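Local coordinates for protein RhCC (Rhodococcus jostii, PDB 4U5R) that probably works as a cofactor-independent oxygenase of the tautomerase superfamily and binds magnesium, at residues Y2-T7 with L42-P47; E18-A23 with E88-F93; R63-H68 with E102-E107. The protein carries 1 engineered substitution. All blocks are in the same frame, centred on the assembly; numbering follows the deposited sequence.

Interaction 1 of 3, residues Y2-T7 with L42-P47; sequences YWEIFT and LFKDMP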
loop_
_atom_site.group_PDB
_atom_site.type_symbol
_atom_site.label_atom_id
_atom_site.label_comp_id
_atom_site.label_asym_id
_atom_site.label_seq_id
_atom_site.Cartn_x
_atom_site.Cartn_y
_atom_site.Cartn_z
ATOM N N TYR B 2 -5.520 2.500 8.589
ATOM C CA TYR B 2 -4.217 2.998 8.191
ATOM C C TYR B 2 -4.378 3.978 7.045
ATOM O O TYR B 2 -4.682 3.562 5.937
ATOM C CB TYR B 2 -3.348 1.810 7.791
ATOM C CG TYR B 2 -2.040 2.126 7.137
ATOM C CD1 TYR B 2 -0.942 2.506 7.896
ATOM C CD2 TYR B 2 -1.879 1.975 5.765
ATOM C CE1 TYR B 2 0.282 2.760 7.289
ATOM C CE2 TYR B 2 -0.669 2.236 5.150
ATOM C CZ TYR B 2 0.409 2.631 5.927
ATOM O OH TYR B 2 1.634 2.880 5.352
ATOM N N TRP B 3 -4.188 5.269 7.313
ATOM C CA TRP B 3 -4.375 6.300 6.286
ATOM C C TRP B 3 -3.065 6.907 5.820
ATOM O O TRP B 3 -2.199 7.246 6.630
ATOM C CB TRP B 3 -5.253 7.440 6.802
ATOM C CG TRP B 3 -6.703 7.160 6.954
ATOM C CD1 TRP B 3 -7.291 6.183 7.717
ATOM C CD2 TRP B 3 -7.766 7.919 6.382
ATOM N NE1 TRP B 3 -8.661 6.273 7.618
ATOM C CE2 TRP B 3 -8.975 7.334 6.806
ATOM C CE3 TRP B 3 -7.810 9.024 5.524
ATOM C CZ2 TRP B 3 -10.223 7.825 6.414
ATOM C CZ3 TRP B 3 -9.054 9.519 5.139
ATOM C CH2 TRP B 3 -10.240 8.908 5.575
ATOM N N GLU B 4 -2.943 7.068 4.510
ATOM C CA GLU B 4 -1.860 7.828 3.921
ATOM C C GLU B 4 -2.429 9.032 3.213
ATOM O O GLU B 4 -3.296 8.877 2.368
ATOM C CB GLU B 4 -1.101 6.992 2.920
ATOM C CG GLU B 4 -0.261 5.891 3.494
ATOM C CD GLU B 4 0.319 5.045 2.385
ATOM O OE1 GLU B 4 -0.473 4.427 1.639
ATOM O OE2 GLU B 4 1.554 5.043 2.221
ATOM N N ILE B 5 -1.925 10.222 3.529
ATOM C CA ILE B 5 -2.352 11.420 2.827
ATOM C C ILE B 5 -1.149 12.098 2.194
ATOM O O ILE B 5 -0.271 12.608 2.882
ATOM C CB ILE B 5 -3.111 12.373 3.783
ATOM C CG1 ILE B 5 -4.307 11.623 4.387
ATOM C CG2 ILE B 5 -3.562 13.631 3.051
ATOM C CD1 ILE B 5 -5.157 12.426 5.345
ATOM N N PHE B 6 -1.096 12.039 0.870
ATOM C CA PHE B 6 -0.012 12.614 0.085
ATOM C C PHE B 6 -0.401 14.007 -0.366
ATOM O O PHE B 6 -1.358 14.157 -1.110
ATOM C CB PHE B 6 0.278 11.743 -1.141
ATOM C CG PHE B 6 0.737 10.353 -0.815
ATOM C CD1 PHE B 6 2.083 10.081 -0.658
ATOM C CD2 PHE B 6 -0.176 9.307 -0.730
ATOM C CE1 PHE B 6 2.517 8.794 -0.395
ATOM C CE2 PHE B 6 0.249 8.018 -0.458
ATOM C CZ PHE B 6 1.596 7.761 -0.281
ATOM N N THR B 7 0.331 15.024 0.086
ATOM C CA THR B 7 -0.011 16.430 -0.186
ATOM C C THR B 7 1.110 17.211 -0.868
ATOM O O THR B 7 2.281 16.849 -0.739
ATOM C CB THR B 7 -0.331 17.201 1.111
ATOM O OG1 THR B 7 0.884 17.419 1.840
ATOM C CG2 THR B 7 -1.314 16.439 1.980
ATOM N N LEU B 42 -0.824 9.001 8.232
ATOM C CA LEU B 42 0.531 9.378 7.861
ATOM C C LEU B 42 0.477 10.476 6.800
ATOM O O LEU B 42 -0.057 10.257 5.710
ATOM C CB LEU B 42 1.320 8.161 7.340
ATOM C CG LEU B 42 1.307 6.886 8.198
ATOM C CD1 LEU B 42 2.174 5.803 7.568
ATOM C CD2 LEU B 42 1.774 7.187 9.618
ATOM N N PHE B 43 0.998 11.655 7.138
ATOM C CA PHE B 43 1.080 12.758 6.184
ATOM C C PHE B 43 2.396 12.736 5.426
ATOM O O PHE B 43 3.476 12.705 6.017
ATOM C CB PHE B 43 0.912 14.104 6.893
ATOM C CG PHE B 43 -0.461 14.323 7.420
ATOM C CD1 PHE B 43 -1.455 14.813 6.590
ATOM C CD2 PHE B 43 -0.773 14.016 8.729
ATOM C CE1 PHE B 43 -2.738 14.984 7.052
ATOM C CE2 PHE B 43 -2.055 14.202 9.210
ATOM C CZ PHE B 43 -3.038 14.699 8.366
ATOM N N LYS B 44 2.304 12.753 4.105
ATOM C CA LYS B 44 3.493 12.634 3.282
ATOM C C LYS B 44 3.562 13.836 2.344
ATOM O O LYS B 44 2.800 13.937 1.379
ATOM C CB LYS B 44 3.467 11.293 2.528
ATOM C CG LYS B 44 3.525 10.079 3.482
ATOM C CD LYS B 44 3.200 8.760 2.792
ATOM C CE LYS B 44 3.423 7.573 3.706
ATOM N NZ LYS B 44 3.443 6.316 2.908
ATOM N N ASP B 45 4.460 14.767 2.667
ATOM C CA ASP B 45 4.692 15.935 1.838
ATOM C C ASP B 45 5.411 15.537 0.554
ATOM O O ASP B 45 6.462 14.889 0.591
ATOM C CB ASP B 45 5.504 16.984 2.611
ATOM C CG ASP B 45 4.624 18.009 3.308
ATOM O OD1 ASP B 45 3.384 17.902 3.221
ATOM O OD2 ASP B 45 5.174 18.924 3.950
ATOM N N MET B 46 4.821 15.901 -0.582
ATOM C CA MET B 46 5.423 15.616 -1.876
ATOM C C MET B 46 5.979 16.880 -2.495
ATOM O O MET B 46 5.236 17.842 -2.717
ATOM C CB MET B 46 4.405 14.993 -2.830
ATOM C CG MET B 46 3.790 13.710 -2.311
ATOM S SD MET B 46 4.990 12.367 -2.144
ATOM C CE MET B 46 5.434 12.009 -3.845
ATOM N N PRO B 47 7.289 16.895 -2.764
ATOM C CA PRO B 47 7.904 18.025 -3.474
ATOM C C PRO B 47 7.282 18.265 -4.846
ATOM O O PRO B 47 6.702 17.343 -5.428
ATOM C CB PRO B 47 9.370 17.595 -3.615
ATOM C CG PRO B 47 9.601 16.638 -2.503
ATOM C CD PRO B 47 8.290 15.916 -2.304
#
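Met46 N donates to Thr7 O over 2.7 Å, and at the other end of the pairing Leu42 N reaches Trp3 O at the same length. Between them Ile5 N to Leu42 O, Lys44 N to Ile5 O and Thr7 N to Lys44 O complete the alternating bonds of a parallel pair, whose axes diverge by 21°. On the face carrying Glu4, Phe6, Leu42 and Lys44, a long side chain runs beside a ring. Phe6 and Lys44 both hold CG anti to the carbonyl carbon (chi1 -62° and -64°), which makes them lean the same way, with Lys44 CD 3.3 Å from Phe6 CE1. The extended lysine then ends at Glu4, forming a salt bridge from NZ to OE2; the modelled 2.4 Å is too short to be taken literally. Glu4 OE1 bonds a Tris molecule, probably from the crystallisation liquor, that Tyr2 OH also binds. These strands, with helix 14-32 as the crossover, make a beta-alpha-beta unit, the building block of the tautomerase superfamily. Met46 adds a Met-aromatic contact, its bent chain placing SD 4.0 Å from Phe6 CD1 at the ring edge. Without the Phe6 ring, as with an alanine here, the lysine methylenes would probably face a gap and Met46 SD would lose its aromatic partner. Leu42 CD1 lies 3.6 Å from Tyr2 CE1. On the reverse face Ile5 CD1 and Phe43 CE1 pack 3.9 Å apart, both side chains touching helix 14-32, at Ile24 and Leu20.

Interaction 2 of 3, residues E18-A23 with E88-F93; sequences EQLSEA and EKLAPF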
loop_
_atom_site.group_PDB
_atom_site.type_symbol
_atom_site.label_atom_id
_atom_site.label_comp_id
_atom_site.label_asym_id
_atom_site.label_seq_id
_atom_site.Cartn_x
_atom_site.Cartn_y
_atom_site.Cartn_z
ATOM N N GLU B 18 -3.360 17.856 13.032
ATOM C CA GLU B 18 -4.060 17.461 14.246
ATOM C C GLU B 18 -5.578 17.487 14.049
ATOM O O GLU B 18 -6.273 16.505 14.337
ATOM C CB GLU B 18 -3.654 18.379 15.398
ATOM C CG GLU B 18 -4.164 17.932 16.748
ATOM C CD GLU B 18 -3.506 18.703 17.865
ATOM O OE1 GLU B 18 -3.569 19.951 17.838
ATOM O OE2 GLU B 18 -2.908 18.064 18.756
ATOM N N GLN B 19 -6.088 18.600 13.529
ATOM C CA GLN B 19 -7.518 18.750 13.286
ATOM C C GLN B 19 -8.066 17.726 12.296
ATOM O O GLN B 19 -9.111 17.128 12.552
ATOM C CB GLN B 19 -7.825 20.170 12.798
ATOM C CG GLN B 19 -7.559 21.232 13.868
ATOM C CD GLN B 19 -7.740 22.654 13.360
ATOM O OE1 GLN B 19 -8.455 22.897 12.389
ATOM N NE2 GLN B 19 -7.085 23.604 14.022
ATOM N N LEU B 20 -7.371 17.516 11.177
ATOM C CA LEU B 20 -7.835 16.554 10.179
ATOM C C LEU B 20 -7.731 15.098 10.673
ATOM O O LEU B 20 -8.663 14.314 10.463
ATOM C CB LEU B 20 -7.059 16.736 8.872
ATOM C CG LEU B 20 -7.370 15.745 7.748
ATOM C CD1 LEU B 20 -8.868 15.600 7.478
ATOM C CD2 LEU B 20 -6.626 16.174 6.490
ATOM N N SER B 21 -6.640 14.746 11.350
ATOM C CA SER B 21 -6.518 13.391 11.900
ATOM C C SER B 21 -7.544 13.151 13.006
ATOM O O SER B 21 -8.038 12.030 13.167
ATOM C CB SER B 21 -5.096 13.119 12.413
ATOM O OG SER B 21 -4.724 13.985 13.473
ATOM N N GLU B 22 -7.884 14.200 13.752
ATOM C CA GLU B 22 -8.950 14.108 14.741
ATOM C C GLU B 22 -10.303 13.824 14.064
ATOM O O GLU B 22 -11.087 12.984 14.530
ATOM C CB GLU B 22 -9.009 15.399 15.569
ATOM C CG GLU B 22 -10.217 15.501 16.459
ATOM C CD GLU B 22 -10.246 14.426 17.522
ATOM O OE1 GLU B 22 -9.163 13.905 17.872
ATOM O OE2 GLU B 22 -11.353 14.106 18.010
ATOM N N ALA B 23 -10.570 14.505 12.954
ATOM C CA ALA B 23 -11.823 14.293 12.240
ATOM C C ALA B 23 -11.923 12.881 11.680
ATOM O O ALA B 23 -12.979 12.243 11.743
ATOM C CB ALA B 23 -11.974 15.318 11.121
ATOM N N GLU B 88 -16.852 13.887 3.741
ATOM C CA GLU B 88 -17.371 14.922 4.631
ATOM C C GLU B 88 -16.286 15.476 5.562
ATOM O O GLU B 88 -16.199 16.686 5.753
ATOM C CB GLU B 88 -18.557 14.373 5.438
ATOM C CG GLU B 88 -19.893 14.495 4.714
ATOM C CD GLU B 88 -21.041 13.808 5.437
ATOM O OE1 GLU B 88 -20.839 13.319 6.571
ATOM O OE2 GLU B 88 -22.148 13.743 4.859
ATOM N N LYS B 89 -15.448 14.599 6.116
ATOM C CA LYS B 89 -14.355 15.025 7.001
ATOM C C LYS B 89 -13.216 15.717 6.257
ATOM O O LYS B 89 -12.576 16.624 6.782
ATOM C CB LYS B 89 -13.789 13.824 7.767
ATOM C CG LYS B 89 -14.831 13.020 8.521
ATOM C CD LYS B 89 -15.557 13.904 9.529
ATOM C CE LYS B 89 -16.495 13.087 10.408
ATOM N NZ LYS B 89 -17.091 13.910 11.502
ATOM N N LEU B 90 -12.954 15.264 5.037
ATOM C CA LEU B 90 -11.855 15.796 4.237
ATOM C C LEU B 90 -12.140 17.173 3.653
ATOM O O LEU B 90 -11.221 17.982 3.496
ATOM C CB LEU B 90 -11.522 14.843 3.083
ATOM C CG LEU B 90 -10.964 13.454 3.396
ATOM C CD1 LEU B 90 -10.924 12.641 2.113
ATOM C CD2 LEU B 90 -9.585 13.552 3.996
ATOM N N ALA B 91 -13.405 17.439 3.332
ATOM C CA ALA B 91 -13.781 18.627 2.549
ATOM C C ALA B 91 -13.270 19.973 3.091
ATOM O O ALA B 91 -12.819 20.796 2.304
ATOM C CB ALA B 91 -15.299 18.682 2.390
ATOM N N PRO B 92 -13.325 20.204 4.421
ATOM C CA PRO B 92 -12.829 21.509 4.888
ATOM C C PRO B 92 -11.342 21.767 4.647
ATOM O O PRO B 92 -10.942 22.935 4.500
ATOM C CB PRO B 92 -13.131 21.473 6.392
ATOM C CG PRO B 92 -14.311 20.562 6.491
ATOM C CD PRO B 92 -13.990 19.467 5.511
ATOM N N PHE B 93 -10.545 20.703 4.568
ATOM C CA PHE B 93 -9.093 20.824 4.404
ATOM C C PHE B 93 -8.615 20.659 2.966
ATOM O O PHE B 93 -7.520 21.102 2.623
ATOM C CB PHE B 93 -8.384 19.786 5.281
ATOM C CG PHE B 93 -8.740 19.876 6.741
ATOM C CD1 PHE B 93 -8.006 20.677 7.608
ATOM C CD2 PHE B 93 -9.794 19.135 7.248
ATOM C CE1 PHE B 93 -8.338 20.753 8.957
ATOM C CE2 PHE B 93 -10.135 19.213 8.589
ATOM C CZ PHE B 93 -9.400 20.019 9.447
#
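Leu20 sits squarely on the Phe93 ring, and this CH-pi contact carries much of the packing. Its CB stands over the ring centre, 3.9 Å from the centroid and only 7° off the normal, while the two side chains slide past each other in opposite directions. With CG anti to the backbone N (chi1 176°), Leu20 carries its branch along the ring, and CD1 comes 3.7 Å from Phe93 CD2. Gln19 adds its CB, 3.7 Å from Phe93 CZ, and its side chain crosses the phenyl group at about a right angle.

Aliphatic contacts continue the seam. Leu20 CD1 meets Leu90 CD2 at 4.1 Å, and the methyl of Ala23 faces Lys89 CB at the same distance. The lysine also approaches the backbone of the facing helix: beyond CB it bends at chi2 (-59°), and its methylenes pass Ala23 O, CD lying 3.8 Å from it. Its NZ continues to Ser26 OG in a weak hydrogen bond. The seam joins helix 14-32 to the last part of helix 76-90 and the residues that follow, the two helices lying on the same face of the sheet; Phe12 touches both Leu20 and Phe93 from a loop.

Since the two segments share neither a hydrogen bond nor a salt bridge, their grip rests on close fit and on removing apolar surface from water.

Interaction 3 of 3, residues R63-H68 with E102-E107; sequences RIRLDH and EIHIAE. Engineered in segment 102-107: Ala106 (natural residue Asp).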
loop_
_atom_site.group_PDB
_atom_site.type_symbol
_atom_site.label_atom_id
_atom_site.label_comp_id
_atom_site.label_asym_id
_atom_site.label_seq_id
_atom_site.Cartn_x
_atom_site.Cartn_y
_atom_site.Cartn_z
ATOM N N ARG B 63 -3.565 12.969 -2.749
ATOM C CA ARG B 63 -3.939 11.566 -2.945
ATOM C C ARG B 63 -4.041 10.854 -1.600
ATOM O O ARG B 63 -3.088 10.869 -0.819
ATOM C CB ARG B 63 -2.913 10.872 -3.861
ATOM C CG ARG B 63 -3.326 9.500 -4.409
ATOM C CD ARG B 63 -4.661 9.606 -5.135
ATOM N NE ARG B 63 -4.975 8.381 -5.860
ATOM C CZ ARG B 63 -5.609 7.325 -5.359
ATOM N NH1 ARG B 63 -5.989 7.283 -4.081
ATOM N NH2 ARG B 63 -5.835 6.286 -6.156
ATOM N N ILE B 64 -5.189 10.224 -1.340
ATOM C CA ILE B 64 -5.444 9.533 -0.072
ATOM C C ILE B 64 -5.646 8.039 -0.312
ATOM O O ILE B 64 -6.365 7.644 -1.232
ATOM C CB ILE B 64 -6.702 10.080 0.645
ATOM C CG1 ILE B 64 -6.658 11.610 0.789
ATOM C CG2 ILE B 64 -6.911 9.334 1.976
ATOM C CD1 ILE B 64 -7.588 12.323 -0.215
ATOM N N ARG B 65 -5.002 7.205 0.496
ATOM C CA ARG B 65 -5.195 5.759 0.403
ATOM C C ARG B 65 -5.297 5.192 1.802
ATOM O O ARG B 65 -4.539 5.578 2.659
ATOM C CB ARG B 65 -4.040 5.093 -0.352
ATOM C CG ARG B 65 -4.212 3.590 -0.503
ATOM C CD ARG B 65 -2.897 2.879 -0.820
ATOM N NE ARG B 65 -3.188 1.479 -1.122
ATOM C CZ ARG B 65 -3.384 0.546 -0.202
ATOM N NH1 ARG B 65 -3.285 0.850 1.090
ATOM N NH2 ARG B 65 -3.678 -0.694 -0.578
ATOM N N LEU B 66 -6.197 4.254 2.043
ATOM C CA LEU B 66 -6.281 3.703 3.383
ATOM C C LEU B 66 -6.549 2.222 3.362
ATOM O O LEU B 66 -7.207 1.749 2.455
ATOM C CB LEU B 66 -7.345 4.461 4.180
ATOM C CG LEU B 66 -8.779 4.589 3.651
ATOM C CD1 LEU B 66 -9.822 4.409 4.746
ATOM C CD2 LEU B 66 -8.958 5.921 2.944
ATOM N N ASP B 67 -5.963 1.493 4.318
ATOM C CA ASP B 67 -6.372 0.119 4.623
ATOM C C ASP B 67 -7.333 0.069 5.795
ATOM O O ASP B 67 -7.139 0.762 6.801
ATOM C CB ASP B 67 -5.171 -0.771 4.982
ATOM C CG ASP B 67 -4.219 -1.014 3.816
ATOM O OD1 ASP B 67 -4.638 -1.059 2.648
ATOM O OD2 ASP B 67 -3.021 -1.216 4.086
ATOM N N HIS B 68 -8.347 -0.782 5.684
ATOM C CA HIS B 68 -9.178 -1.140 6.820
ATOM C C HIS B 68 -8.790 -2.535 7.247
ATOM O O HIS B 68 -8.776 -3.449 6.416
ATOM C CB HIS B 68 -10.656 -1.091 6.456
ATOM C CG HIS B 68 -11.254 0.277 6.532
ATOM N ND1 HIS B 68 -12.593 0.503 6.316
ATOM C CD2 HIS B 68 -10.710 1.487 6.826
ATOM C CE1 HIS B 68 -12.855 1.789 6.470
ATOM N NE2 HIS B 68 -11.729 2.409 6.779
ATOM N N GLU B 102 -8.242 12.441 -4.740
ATOM C CA GLU B 102 -8.723 11.097 -5.024
ATOM C C GLU B 102 -8.459 10.241 -3.794
ATOM O O GLU B 102 -7.443 10.408 -3.124
ATOM C CB GLU B 102 -8.030 10.505 -6.266
ATOM C CG GLU B 102 -8.536 9.120 -6.637
ATOM C CD GLU B 102 -7.886 8.534 -7.884
ATOM O OE1 GLU B 102 -6.809 9.001 -8.302
ATOM O OE2 GLU B 102 -8.455 7.568 -8.441
ATOM N N ILE B 103 -9.370 9.321 -3.505
ATOM C CA ILE B 103 -9.282 8.458 -2.333
ATOM C C ILE B 103 -9.697 7.058 -2.713
ATOM O O ILE B 103 -10.626 6.873 -3.512
ATOM C CB ILE B 103 -10.198 8.935 -1.181
ATOM C CG1 ILE B 103 -9.988 8.077 0.079
ATOM C CG2 ILE B 103 -11.669 8.895 -1.604
ATOM C CD1 ILE B 103 -10.564 8.718 1.353
ATOM N N HIS B 104 -9.015 6.065 -2.149
ATOM C CA HIS B 104 -9.507 4.696 -2.220
ATOM C C HIS B 104 -9.128 3.877 -0.988
ATOM O O HIS B 104 -8.209 4.227 -0.240
ATOM C CB HIS B 104 -9.052 4.003 -3.528
ATOM C CG HIS B 104 -7.613 3.575 -3.565
ATOM N ND1 HIS B 104 -6.571 4.452 -3.774
ATOM C CD2 HIS B 104 -7.055 2.339 -3.506
ATOM C CE1 HIS B 104 -5.429 3.786 -3.793
ATOM N NE2 HIS B 104 -5.696 2.500 -3.637
ATOM N N ILE B 105 -9.901 2.813 -0.766
ATOM C CA ILE B 105 -9.756 1.937 0.390
ATOM C C ILE B 105 -9.505 0.485 -0.013
ATOM O O ILE B 105 -10.078 -0.027 -0.975
ATOM C CB ILE B 105 -11.008 1.941 1.287
ATOM C CG1 ILE B 105 -11.563 3.352 1.458
ATOM C CG2 ILE B 105 -10.703 1.263 2.626
ATOM C CD1 ILE B 105 -12.679 3.456 2.498
ATOM N N ALA B 106 -8.651 -0.181 0.748
ATOM C CA ALA B 106 -8.471 -1.616 0.627
ATOM C C ALA B 106 -8.791 -2.254 1.976
ATOM O O ALA B 106 -8.637 -1.618 3.016
ATOM C CB ALA B 106 -7.055 -1.940 0.192
ATOM N N GLU B 107 -9.255 -3.496 1.954
ATOM C CA GLU B 107 -9.499 -4.253 3.169
ATOM C C GLU B 107 -8.440 -5.348 3.228
ATOM O O GLU B 107 -8.222 -6.061 2.242
ATOM C CB GLU B 107 -10.923 -4.833 3.188
ATOM C CG GLU B 107 -12.012 -3.761 3.105
ATOM C CD GLU B 107 -13.426 -4.315 3.242
ATOM O OE1 GLU B 107 -13.789 -5.237 2.483
ATOM O OE2 GLU B 107 -14.175 -3.825 4.109
HETATM O O HOH W 1 -4.881 6.945 -8.646
HETATM O O HOH W 2 -13.711 -2.088 6.158
#
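Leu66 wedges between Ile103 and Ile105 of the facing strand. Its CG stands between the backbone N and the carbonyl carbon (chi1 55°), which spreads the methyls: CD2 lies 3.6 Å from Ile103 CD1, while CD1 turns to Ile105. Ile64 CG2 meets the same CD1 of Ile103, 3.8 Å away. Ile105 CG2 sits over the centre of the His68 ring, 11° off its normal. Helix 76-90, the crossover of this beta-alpha-beta unit, packs on this face.

The opposite face is polar. Arg65 lays CG over one face of the His104 ring, 3.5 Å from CE1. Arg63, bent at chi2, meets the same ring edge-on, and NH1 donates to His104 ND1 at 2.9 Å in the ring plane. Glu102 CD lies over one face of the Arg63 guanidinium, toward the rim; OE1 makes a salt bridge to NE at 3.1 Å, and OE2 bonds Trp113 NE1 of the third subunit. The methyl of engineered Ala106, where natural aspartate binds magnesium, lies 3.7 Å from Arg65 NH2.

Arg65 NH1 makes a salt bridge to Asp67 OD1, and NE another to Asp67 of the third subunit, whose OD2 also hydrogen-bonds His104 NE2, so these charges probably tie the subunits together.

In the fold
The three contacts tie a sheet to the helices that cover one face of it. Interactions 1 and 3, centres about 12 Å apart, are the parallel outer pairs of a four-stranded sheet ordered 40-46, 2-8, 61-68, 100-107. Antiparallel bonding between the two middle strands, such as Phe6 N to Arg63 O, joins them. Interaction 1 closes before interaction 3 opens along the chain, each pairing the strands of one beta-alpha-beta unit. Interaction 2, about 14 and 15 Å from them, connects the two crossover helices and so alternates with both. Leu20 rests on Phe43 and Ile5, Leu90 on Trp3, Ile64 and Ile103, sealing the helices to the sheet. The face away from the helices looks toward the other subunits of the trimer.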